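Intracellular sulfur oxidation protein DsrF (Allochromatium vinosum, PDB 2HY5) is of unknown function but could take part in the oxidation of intracellular sulfur, in a complex with DsrE and DsrH. Local coordinates at residues C40-L51 with R79-R90; Q94-F102 with F111-D119. All coordinates share one frame; numbering follows the deposited sequence.

Interaction 1: residues C40-L51 with R79-R90; sequences CVLFLDDGVYQL and RIYVDRDSLEAR
Strands 40-43 and 79-83 run parallel, 17° apart, tied by four backbone hydrogen bonds. On one face, Leu-42 CD1 meets Tyr-81 CB at 3.7 Å, and Cys-40 CB lies at the edge of the tyrosine ring, in its plane. On the other, Phe-43 and Ile-80 lie side by side, and Leu-51 CD1 lies over the rim of one face of the Phe-43 ring and also meets Val-82 CG2. Within this DsrE/DsrF-like chain the two are inner strands of the five-stranded parallel sheet. At the end of strand 79-83, Asp-83 N-caps helix 84-89: its OD2 accepts from Ser-86 N and from Ser-86 OG. Ser-86 OG in turn accepts from Asp-45 N at 2.8 Å. Val-48 CG1 wedges between Val-82 CG1 and Ser-86 CB. Arg-90 is extended from CG to NE, and its CD makes a CH-pi contact over the Tyr-49 ring face, 3.8 Å from the centroid. Arg-90 NE and NH2 both grip Asp-46 OD1, side-on, each at 2.9 Å, with the carboxylate and guanidinium planes 84° apart. Arg-90 NH1 bonds Ser-86 O, which helps fix the guanidinium. Asp-46 OD2 bonds Ser-10 of a DsrH chain. Two waters join Asp-45 OD1 to Arg-90, while Asp-45 OD2 pairs with Arg-13.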
loop_
_atom_site.group_PDB
_atom_site.type_symbol
_atom_site.label_atom_id
_atom_site.label_comp_id
_atom_site.label_asym_id
_atom_site.label_seq_id
_atom_site.Cartn_x
_atom_site.Cartn_y
_atom_site.Cartn_z
ATOM N N CYS B 40 -22.803 -12.207 1.894
ATOM C CA CYS B 40 -23.211 -10.813 1.888
ATOM C C CYS B 40 -21.976 -10.011 1.517
ATOM O O CYS B 40 -20.854 -10.354 1.897
ATOM C CB CYS B 40 -23.773 -10.363 3.242
ATOM S SG CYS B 40 -22.624 -10.329 4.615
ATOM N N VAL B 41 -22.184 -8.961 0.737
ATOM C CA VAL B 41 -21.087 -8.116 0.305
ATOM C C VAL B 41 -21.362 -6.736 0.867
ATOM O O VAL B 41 -22.415 -6.165 0.615
ATOM C CB VAL B 41 -21.021 -8.040 -1.227
ATOM C CG1 VAL B 41 -19.796 -7.247 -1.656
ATOM C CG2 VAL B 41 -20.982 -9.439 -1.806
ATOM N N LEU B 42 -20.420 -6.219 1.645
ATOM C CA LEU B 42 -20.575 -4.908 2.258
ATOM C C LEU B 42 -19.580 -3.909 1.707
ATOM O O LEU B 42 -18.389 -4.198 1.599
ATOM C CB LEU B 42 -20.388 -5.010 3.777
ATOM C CG LEU B 42 -20.340 -3.692 4.563
ATOM C CD1 LEU B 42 -21.677 -2.973 4.454
ATOM C CD2 LEU B 42 -20.010 -3.979 6.024
ATOM N N PHE B 43 -20.078 -2.732 1.354
ATOM C CA PHE B 43 -19.230 -1.670 0.847
ATOM C C PHE B 43 -19.238 -0.604 1.921
ATOM O O PHE B 43 -20.285 -0.051 2.258
ATOM C CB PHE B 43 -19.766 -1.127 -0.479
ATOM C CG PHE B 43 -19.751 -2.140 -1.587
ATOM C CD1 PHE B 43 -20.771 -3.076 -1.709
ATOM C CD2 PHE B 43 -18.686 -2.188 -2.484
ATOM C CE1 PHE B 43 -20.735 -4.051 -2.705
ATOM C CE2 PHE B 43 -18.638 -3.157 -3.482
ATOM C CZ PHE B 43 -19.665 -4.091 -3.594
ATOM N N LEU B 44 -18.060 -0.344 2.467
ATOM C CA LEU B 44 -17.883 0.623 3.537
ATOM C C LEU B 44 -16.721 1.556 3.222
ATOM O O LEU B 44 -15.807 1.199 2.472
ATOM C CB LEU B 44 -17.614 -0.130 4.846
ATOM C CG LEU B 44 -17.180 0.646 6.091
ATOM C CD1 LEU B 44 -18.316 1.542 6.568
ATOM C CD2 LEU B 44 -16.778 -0.340 7.183
ATOM N N ASP B 45 -16.750 2.749 3.805
ATOM C CA ASP B 45 -15.697 3.731 3.573
ATOM C C ASP B 45 -15.514 3.937 2.068
ATOM O O ASP B 45 -16.504 4.049 1.346
ATOM C CB ASP B 45 -14.394 3.274 4.238
ATOM C CG ASP B 45 -14.501 3.240 5.763
ATOM O OD1 ASP B 45 -15.144 4.146 6.337
ATOM O OD2 ASP B 45 -13.937 2.320 6.393
ATOM N N ASP B 46 -14.275 3.978 1.581
ATOM C CA ASP B 46 -14.072 4.193 0.147
ATOM C C ASP B 46 -14.608 3.062 -0.713
ATOM O O ASP B 46 -14.669 3.181 -1.936
ATOM C CB ASP B 46 -12.592 4.435 -0.180
ATOM C CG ASP B 46 -12.147 5.855 0.128
ATOM O OD1 ASP B 46 -13.016 6.726 0.332
ATOM O OD2 ASP B 46 -10.921 6.095 0.155
ATOM N N GLY B 47 -15.000 1.966 -0.075
ATOM C CA GLY B 47 -15.553 0.851 -0.820
ATOM C C GLY B 47 -16.846 1.237 -1.521
ATOM O O GLY B 47 -17.213 0.645 -2.538
ATOM N N VAL B 48 -17.551 2.235 -0.993
ATOM C CA VAL B 48 -18.800 2.645 -1.627
ATOM C C VAL B 48 -18.535 3.215 -3.022
ATOM O O VAL B 48 -19.419 3.235 -3.866
ATOM C CB VAL B 48 -19.573 3.691 -0.779
ATOM C CG1 VAL B 48 -19.816 3.133 0.630
ATOM C CG2 VAL B 48 -18.812 5.003 -0.718
ATOM N N TYR B 49 -17.307 3.669 -3.259
ATOM C CA TYR B 49 -16.942 4.221 -4.560
ATOM C C TYR B 49 -16.877 3.121 -5.617
ATOM O O TYR B 49 -16.905 3.394 -6.821
ATOM C CB TYR B 49 -15.588 4.932 -4.465
ATOM C CG TYR B 49 -15.659 6.342 -3.917
ATOM C CD1 TYR B 49 -14.731 6.792 -2.981
ATOM C CD2 TYR B 49 -16.618 7.243 -4.380
ATOM C CE1 TYR B 49 -14.749 8.103 -2.520
ATOM C CE2 TYR B 49 -16.647 8.555 -3.928
ATOM C CZ TYR B 49 -15.708 8.979 -3.000
ATOM O OH TYR B 49 -15.720 10.282 -2.576
ATOM N N GLN B 50 -16.773 1.871 -5.172
ATOM C CA GLN B 50 -16.717 0.761 -6.115
ATOM C C GLN B 50 -18.026 0.626 -6.891
ATOM O O GLN B 50 -18.056 0.063 -7.986
ATOM C CB GLN B 50 -16.435 -0.551 -5.380
ATOM C CG GLN B 50 -15.037 -0.671 -4.801
ATOM C CD GLN B 50 -14.792 -2.043 -4.193
ATOM O OE1 GLN B 50 -15.383 -3.032 -4.622
ATOM N NE2 GLN B 50 -13.903 -2.112 -3.213
ATOM N N LEU B 51 -19.107 1.155 -6.328
ATOM C CA LEU B 51 -20.413 1.048 -6.967
ATOM C C LEU B 51 -20.922 2.273 -7.714
ATOM O O LEU B 51 -22.099 2.328 -8.052
ATOM C CB LEU B 51 -21.464 0.631 -5.935
ATOM C CG LEU B 51 -21.275 -0.726 -5.255
ATOM C CD1 LEU B 51 -22.406 -0.954 -4.261
ATOM C CD2 LEU B 51 -21.254 -1.827 -6.304
ATOM N N ARG B 79 -27.615 -10.470 -0.952
ATOM C CA ARG B 79 -27.334 -9.456 0.055
ATOM C C ARG B 79 -26.129 -8.567 -0.245
ATOM O O ARG B 79 -24.983 -8.965 -0.047
ATOM C CB ARG B 79 -27.139 -10.126 1.418
ATOM C CG ARG B 79 -28.333 -10.936 1.884
ATOM C CD ARG B 79 -29.588 -10.076 1.919
ATOM N NE ARG B 79 -30.769 -10.844 2.307
ATOM C CZ ARG B 79 -32.003 -10.353 2.340
ATOM N NH1 ARG B 79 -32.225 -9.090 2.007
ATOM N NH2 ARG B 79 -33.015 -11.125 2.709
ATOM N N ILE B 80 -26.410 -7.357 -0.710
ATOM C CA ILE B 80 -25.378 -6.377 -1.026
ATOM C C ILE B 80 -25.712 -5.137 -0.205
ATOM O O ILE B 80 -26.778 -4.549 -0.366
ATOM C CB ILE B 80 -25.377 -6.048 -2.531
ATOM C CG1 ILE B 80 -25.011 -7.309 -3.319
ATOM C CG2 ILE B 80 -24.396 -4.924 -2.824
ATOM C CD1 ILE B 80 -24.993 -7.117 -4.820
ATOM N N TYR B 81 -24.805 -4.764 0.691
ATOM C CA TYR B 81 -25.024 -3.621 1.573
ATOM C C TYR B 81 -24.054 -2.473 1.374
ATOM O O TYR B 81 -22.882 -2.675 1.066
ATOM C CB TYR B 81 -24.943 -4.069 3.032
ATOM C CG TYR B 81 -25.884 -5.194 3.392
ATOM C CD1 TYR B 81 -25.423 -6.506 3.509
ATOM C CD2 TYR B 81 -27.233 -4.946 3.627
ATOM C CE1 TYR B 81 -26.287 -7.544 3.857
ATOM C CE2 TYR B 81 -28.104 -5.971 3.972
ATOM C CZ TYR B 81 -27.626 -7.266 4.087
ATOM O OH TYR B 81 -28.491 -8.275 4.434
ATOM N N VAL B 82 -24.555 -1.259 1.589
ATOM C CA VAL B 82 -23.754 -0.049 1.452
ATOM C C VAL B 82 -23.966 0.808 2.693
ATOM O O VAL B 82 -25.101 1.105 3.058
ATOM C CB VAL B 82 -24.168 0.753 0.199
ATOM C CG1 VAL B 82 -23.290 1.987 0.057
ATOM C CG2 VAL B 82 -24.044 -0.132 -1.031
ATOM N N ASP B 83 -22.867 1.193 3.338
ATOM C CA ASP B 83 -22.916 2.003 4.556
ATOM C C ASP B 83 -23.415 3.417 4.273
ATOM O O ASP B 83 -22.783 4.162 3.539
ATOM C CB ASP B 83 -21.524 2.060 5.192
ATOM C CG ASP B 83 -21.513 2.821 6.499
ATOM O OD1 ASP B 83 -22.226 2.400 7.435
ATOM O OD2 ASP B 83 -20.796 3.841 6.590
ATOM N N ARG B 84 -24.537 3.798 4.879
ATOM C CA ARG B 84 -25.088 5.130 4.628
ATOM C C ARG B 84 -24.184 6.275 5.072
ATOM O O ARG B 84 -24.138 7.316 4.423
ATOM C CB ARG B 84 -26.476 5.276 5.279
ATOM C CG ARG B 84 -26.483 5.544 6.774
ATOM C CD ARG B 84 -27.911 5.463 7.321
ATOM N NE ARG B 84 -28.812 6.447 6.722
ATOM C CZ ARG B 84 -28.935 7.706 7.138
ATOM N NH1 ARG B 84 -28.216 8.144 8.162
ATOM N NH2 ARG B 84 -29.779 8.530 6.528
ATOM N N ASP B 85 -23.462 6.096 6.170
ATOM C CA ASP B 85 -22.580 7.152 6.654
ATOM C C ASP B 85 -21.444 7.410 5.670
ATOM O O ASP B 85 -21.038 8.555 5.468
ATOM C CB ASP B 85 -22.026 6.780 8.028
ATOM C CG ASP B 85 -23.096 6.785 9.102
ATOM O OD1 ASP B 85 -22.838 6.288 10.218
ATOM O OD2 ASP B 85 -24.202 7.300 8.829
ATOM N N SER B 86 -20.944 6.342 5.057
ATOM C CA SER B 86 -19.864 6.457 4.079
ATOM C C SER B 86 -20.334 7.239 2.853
ATOM O O SER B 86 -19.592 8.058 2.307
ATOM C CB SER B 86 -19.388 5.070 3.659
ATOM O OG SER B 86 -18.846 4.382 4.770
ATOM N N LEU B 87 -21.564 6.983 2.422
ATOM C CA LEU B 87 -22.123 7.685 1.274
ATOM C C LEU B 87 -22.220 9.174 1.573
ATOM O O LEU B 87 -21.822 10.002 0.759
ATOM C CB LEU B 87 -23.518 7.147 0.938
ATOM C CG LEU B 87 -23.630 5.759 0.312
ATOM C CD1 LEU B 87 -25.100 5.430 0.079
ATOM C CD2 LEU B 87 -22.863 5.733 -1.007
ATOM N N GLU B 88 -22.756 9.508 2.743
ATOM C CA GLU B 88 -22.917 10.905 3.144
ATOM C C GLU B 88 -21.585 11.642 3.233
ATOM O O GLU B 88 -21.458 12.780 2.767
ATOM C CB GLU B 88 -23.630 10.992 4.498
ATOM C CG GLU B 88 -23.784 12.412 5.028
ATOM C CD GLU B 88 -24.368 12.457 6.427
ATOM O OE1 GLU B 88 -23.752 11.882 7.353
ATOM O OE2 GLU B 88 -25.440 13.071 6.601
ATOM N N ALA B 89 -20.593 10.999 3.840
ATOM C CA ALA B 89 -19.281 11.611 3.988
ATOM C C ALA B 89 -18.685 11.946 2.624
ATOM O O ALA B 89 -17.828 12.823 2.504
ATOM C CB ALA B 89 -18.356 10.669 4.752
ATOM N N ARG B 90 -19.159 11.259 1.594
ATOM C CA ARG B 90 -18.648 11.471 0.249
ATOM C C ARG B 90 -19.628 12.239 -0.642
ATOM O O ARG B 90 -19.436 12.342 -1.854
ATOM C CB ARG B 90 -18.275 10.109 -0.343
ATOM C CG ARG B 90 -17.166 9.454 0.467
ATOM C CD ARG B 90 -16.917 7.995 0.138
ATOM N NE ARG B 90 -15.758 7.496 0.879
ATOM C CZ ARG B 90 -15.722 7.338 2.201
ATOM N NH1 ARG B 90 -16.785 7.629 2.945
ATOM N NH2 ARG B 90 -14.615 6.908 2.788
HETATM O O HOH W 1 -13.829 6.736 5.605
HETATM O O HOH W 2 -16.615 7.039 5.866
HETATM O O HOH W 3 -17.852 11.772 -3.670
#

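Interaction 2: residues Q94-F102 with F111-D119; sequences QDDLVEIAF and FDNIVEVID
Phe-102 and Phe-111 form an antiparallel hydrogen-bonded pair, with Phe-102 N to Phe-111 O at 2.9 Å and Phe-111 N to Phe-102 O at 2.8 Å. A third backbone bond follows, from Ile-114 N to Ile-100 O. The side-chain hydrogen bonds centre on Asn-113. With CG anti to the backbone N (chi1 -176°), its amide reaches across to the backbone of the other segment. Asn-113 OD1 accepts from Ile-100 N at 2.8 Å in a nearly straight bond (172°). Asn-113 OD1 also accepts from Val-115 N at 3.0 Å, from the opposite face of the amide plane. The second bond makes an Asx turn, at the point where the chain leaves the two-stranded hairpin of 102-103 and 110-111 and enters strand 115-118, an outer strand of the parallel sheet within this chain. An alanine here is likely to leave both Ile-100 N and Val-115 N without the acceptor they share, and the turn into the strand less firmly set. Gln-94 adds a bond from NE2 to Val-115 O, 2.9 Å long, with the donor above the carbonyl plane. One water accepts from Gln-94 NE2 and Asn-113 ND2 and donates to Val-98 O. Apolar contacts fill in beside these bonds. Ile-100 CD1 meets Val-115 CG2 at 3.7 Å, and Ile-100 CG2 meets Ile-114 CD1. Ile-114 CG2 packs on Phe-102 CB at 3.6 Å. Carbon also packs on the two amides: Glu-99 CB lies against Asn-113 CG, the side chains crossing at about a right angle, and Val-117 CG2 touches the Gln-94 amide.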
loop_
_atom_site.group_PDB
_atom_site.type_symbol
_atom_site.label_atom_id
_atom_site.label_comp_id
_atom_site.label_asym_id
_atom_site.label_seq_id
_atom_site.Cartn_x
_atom_site.Cartn_y
_atom_site.Cartn_z
ATOM N N GLN B 94 -27.908 7.111 -2.952
ATOM C CA GLN B 94 -28.065 5.850 -3.661
ATOM C C GLN B 94 -28.219 6.083 -5.162
ATOM O O GLN B 94 -27.955 5.189 -5.968
ATOM C CB GLN B 94 -29.254 5.057 -3.110
ATOM C CG GLN B 94 -29.518 3.759 -3.876
ATOM C CD GLN B 94 -30.014 2.626 -2.993
ATOM O OE1 GLN B 94 -30.885 2.816 -2.146
ATOM N NE2 GLN B 94 -29.469 1.435 -3.203
ATOM N N ASP B 95 -28.630 7.292 -5.539
ATOM C CA ASP B 95 -28.799 7.628 -6.950
ATOM C C ASP B 95 -27.472 7.652 -7.706
ATOM O O ASP B 95 -27.452 7.622 -8.937
ATOM C CB ASP B 95 -29.497 8.985 -7.095
ATOM C CG ASP B 95 -31.003 8.891 -6.915
ATOM O OD1 ASP B 95 -31.453 8.384 -5.866
ATOM O OD2 ASP B 95 -31.738 9.326 -7.825
ATOM N N ASP B 96 -26.364 7.705 -6.971
ATOM C CA ASP B 96 -25.038 7.732 -7.584
ATOM C C ASP B 96 -24.479 6.333 -7.806
ATOM O O ASP B 96 -23.430 6.165 -8.434
ATOM C CB ASP B 96 -24.054 8.505 -6.700
ATOM C CG ASP B 96 -24.345 9.990 -6.656
ATOM O OD1 ASP B 96 -24.678 10.496 -5.564
ATOM O OD2 ASP B 96 -24.234 10.646 -7.715
ATOM N N LEU B 97 -25.180 5.332 -7.291
ATOM C CA LEU B 97 -24.722 3.954 -7.402
ATOM C C LEU B 97 -25.444 3.161 -8.475
ATOM O O LEU B 97 -26.556 3.502 -8.882
ATOM C CB LEU B 97 -24.887 3.253 -6.053
ATOM C CG LEU B 97 -24.342 4.046 -4.863
ATOM C CD1 LEU B 97 -24.656 3.312 -3.575
ATOM C CD2 LEU B 97 -22.840 4.259 -5.020
ATOM N N VAL B 98 -24.801 2.095 -8.932
ATOM C CA VAL B 98 -25.388 1.240 -9.946
ATOM C C VAL B 98 -26.456 0.372 -9.297
ATOM O O VAL B 98 -26.458 0.165 -8.077
ATOM C CB VAL B 98 -24.338 0.301 -10.585
ATOM C CG1 VAL B 98 -23.239 1.118 -11.254
ATOM C CG2 VAL B 98 -23.755 -0.629 -9.524
ATOM N N GLU B 99 -27.376 -0.117 -10.114
ATOM C CA GLU B 99 -28.423 -0.995 -9.623
ATOM C C GLU B 99 -27.961 -2.407 -9.934
ATOM O O GLU B 99 -27.341 -2.648 -10.968
ATOM C CB GLU B 99 -29.746 -0.706 -10.335
ATOM C CG GLU B 99 -30.313 0.671 -10.047
ATOM C CD GLU B 99 -31.665 0.887 -10.692
ATOM O OE1 GLU B 99 -31.740 0.866 -11.940
ATOM O OE2 GLU B 99 -32.654 1.075 -9.953
ATOM N N ILE B 100 -28.245 -3.334 -9.028
ATOM C CA ILE B 100 -27.861 -4.723 -9.220
ATOM C C ILE B 100 -29.122 -5.571 -9.129
ATOM O O ILE B 100 -29.724 -5.701 -8.057
ATOM C CB ILE B 100 -26.839 -5.160 -8.152
ATOM C CG1 ILE B 100 -25.569 -4.316 -8.291
ATOM C CG2 ILE B 100 -26.535 -6.649 -8.292
ATOM C CD1 ILE B 100 -24.498 -4.625 -7.248
ATOM N N ALA B 101 -29.518 -6.139 -10.265
ATOM C CA ALA B 101 -30.721 -6.961 -10.343
ATOM C C ALA B 101 -30.545 -8.355 -9.762
ATOM O O ALA B 101 -29.431 -8.865 -9.650
ATOM C CB ALA B 101 -31.180 -7.062 -11.794
ATOM N N PHE B 102 -31.663 -8.966 -9.393
ATOM C CA PHE B 102 -31.658 -10.311 -8.836
ATOM C C PHE B 102 -32.927 -11.031 -9.248
ATOM O O PHE B 102 -34.032 -10.526 -9.046
ATOM C CB PHE B 102 -31.567 -10.267 -7.305
ATOM C CG PHE B 102 -31.645 -11.626 -6.647
ATOM C CD1 PHE B 102 -32.875 -12.216 -6.376
ATOM C CD2 PHE B 102 -30.484 -12.321 -6.317
ATOM C CE1 PHE B 102 -32.952 -13.478 -5.786
ATOM C CE2 PHE B 102 -30.548 -13.583 -5.727
ATOM C CZ PHE B 102 -31.785 -14.163 -5.461
ATOM N N PHE B 111 -36.157 -8.713 -8.845
ATOM C CA PHE B 111 -35.888 -7.370 -8.342
ATOM C C PHE B 111 -34.933 -6.586 -9.235
ATOM O O PHE B 111 -33.885 -7.092 -9.639
ATOM C CB PHE B 111 -35.312 -7.448 -6.931
ATOM C CG PHE B 111 -36.283 -7.965 -5.911
ATOM C CD1 PHE B 111 -37.411 -7.226 -5.569
ATOM C CD2 PHE B 111 -36.073 -9.193 -5.292
ATOM C CE1 PHE B 111 -38.314 -7.702 -4.625
ATOM C CE2 PHE B 111 -36.973 -9.678 -4.345
ATOM C CZ PHE B 111 -38.094 -8.930 -4.011
ATOM N N ASP B 112 -35.302 -5.342 -9.526
ATOM C CA ASP B 112 -34.499 -4.453 -10.361
ATOM C C ASP B 112 -33.207 -4.057 -9.649
ATOM O O ASP B 112 -32.187 -3.794 -10.290
ATOM C CB ASP B 112 -35.306 -3.194 -10.692
ATOM C CG ASP B 112 -36.561 -3.497 -11.487
ATOM O OD1 ASP B 112 -37.101 -4.617 -11.353
ATOM O OD2 ASP B 112 -37.020 -2.606 -12.230
ATOM N N ASN B 113 -33.252 -4.002 -8.323
ATOM C CA ASN B 113 -32.072 -3.625 -7.559
ATOM C C ASN B 113 -32.127 -4.168 -6.142
ATOM O O ASN B 113 -33.111 -3.977 -5.428
ATOM C CB ASN B 113 -31.934 -2.096 -7.527
ATOM C CG ASN B 113 -30.665 -1.635 -6.826
ATOM O OD1 ASN B 113 -29.672 -2.362 -6.772
ATOM N ND2 ASN B 113 -30.686 -0.413 -6.303
ATOM N N ILE B 114 -31.067 -4.854 -5.739
ATOM C CA ILE B 114 -31.005 -5.398 -4.396
ATOM C C ILE B 114 -29.990 -4.671 -3.520
ATOM O O ILE B 114 -29.808 -5.016 -2.353
ATOM C CB ILE B 114 -30.703 -6.920 -4.416
ATOM C CG1 ILE B 114 -29.554 -7.238 -5.374
ATOM C CG2 ILE B 114 -31.946 -7.678 -4.849
ATOM C CD1 ILE B 114 -28.218 -6.682 -4.966
ATOM N N VAL B 115 -29.326 -3.663 -4.078
ATOM C CA VAL B 115 -28.356 -2.898 -3.302
ATOM C C VAL B 115 -29.119 -2.161 -2.207
ATOM O O VAL B 115 -30.029 -1.367 -2.488
ATOM C CB VAL B 115 -27.606 -1.870 -4.174
ATOM C CG1 VAL B 115 -26.690 -1.019 -3.303
ATOM C CG2 VAL B 115 -26.787 -2.588 -5.234
ATOM N N GLU B 116 -28.752 -2.432 -0.961
ATOM C CA GLU B 116 -29.417 -1.806 0.172
ATOM C C GLU B 116 -28.510 -0.919 1.011
ATOM O O GLU B 116 -27.447 -1.346 1.457
ATOM C CB GLU B 116 -30.035 -2.881 1.065
ATOM C CG GLU B 116 -30.653 -2.331 2.334
ATOM C CD GLU B 116 -31.373 -3.391 3.142
ATOM O OE1 GLU B 116 -30.721 -4.362 3.581
ATOM O OE2 GLU B 116 -32.598 -3.253 3.333
ATOM N N VAL B 117 -28.946 0.317 1.227
ATOM C CA VAL B 117 -28.201 1.264 2.044
ATOM C C VAL B 117 -28.626 1.048 3.496
ATOM O O VAL B 117 -29.820 1.068 3.812
ATOM C CB VAL B 117 -28.502 2.714 1.609
ATOM C CG1 VAL B 117 -27.808 3.696 2.535
ATOM C CG2 VAL B 117 -28.046 2.918 0.176
ATOM N N ILE B 118 -27.647 0.834 4.372
ATOM C CA ILE B 118 -27.923 0.585 5.781
ATOM C C ILE B 118 -27.155 1.471 6.749
ATOM O O ILE B 118 -26.109 2.027 6.412
ATOM C CB ILE B 118 -27.624 -0.879 6.150
ATOM C CG1 ILE B 118 -26.167 -1.217 5.808
ATOM C CG2 ILE B 118 -28.598 -1.793 5.424
ATOM C CD1 ILE B 118 -25.712 -2.589 6.324
ATOM N N ASP B 119 -27.676 1.575 7.968
ATOM C CA ASP B 119 -27.061 2.385 9.010
ATOM C C ASP B 119 -25.924 1.642 9.713
ATOM O O ASP B 119 -25.751 0.436 9.539
ATOM C CB ASP B 119 -28.110 2.796 10.047
ATOM C CG ASP B 119 -28.636 1.613 10.843
ATOM O OD1 ASP B 119 -29.455 0.836 10.306
ATOM O OD2 ASP B 119 -28.220 1.459 12.008
HETATM O O HOH W 4 -28.335 1.106 -6.079
#

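Overall arrangement
The two interactions come in series along the chain: 40-51 with 79-90 closes before 94-102 with 111-119 opens. Their centres lie about 11 Å apart, and they touch. In the parallel sheet, strand 79-83 of interaction 1 neighbours strand 115-118 of interaction 2. Probable hydrogen bonds join them at Arg-84 N to Ile-118 O and at Leu-51 O to Val-98 N. Ile-80 of interaction 1 packs on Ile-114 of interaction 2. Interaction 1 is mostly buried and lies between inner strands, while interaction 2 is partly buried and joins the loop after helix 84-89 to an outer strand. Interaction 1 also faces two DsrH chains and so lies at subunit interfaces, while segment 94-102 meets DsrH through Asp-96.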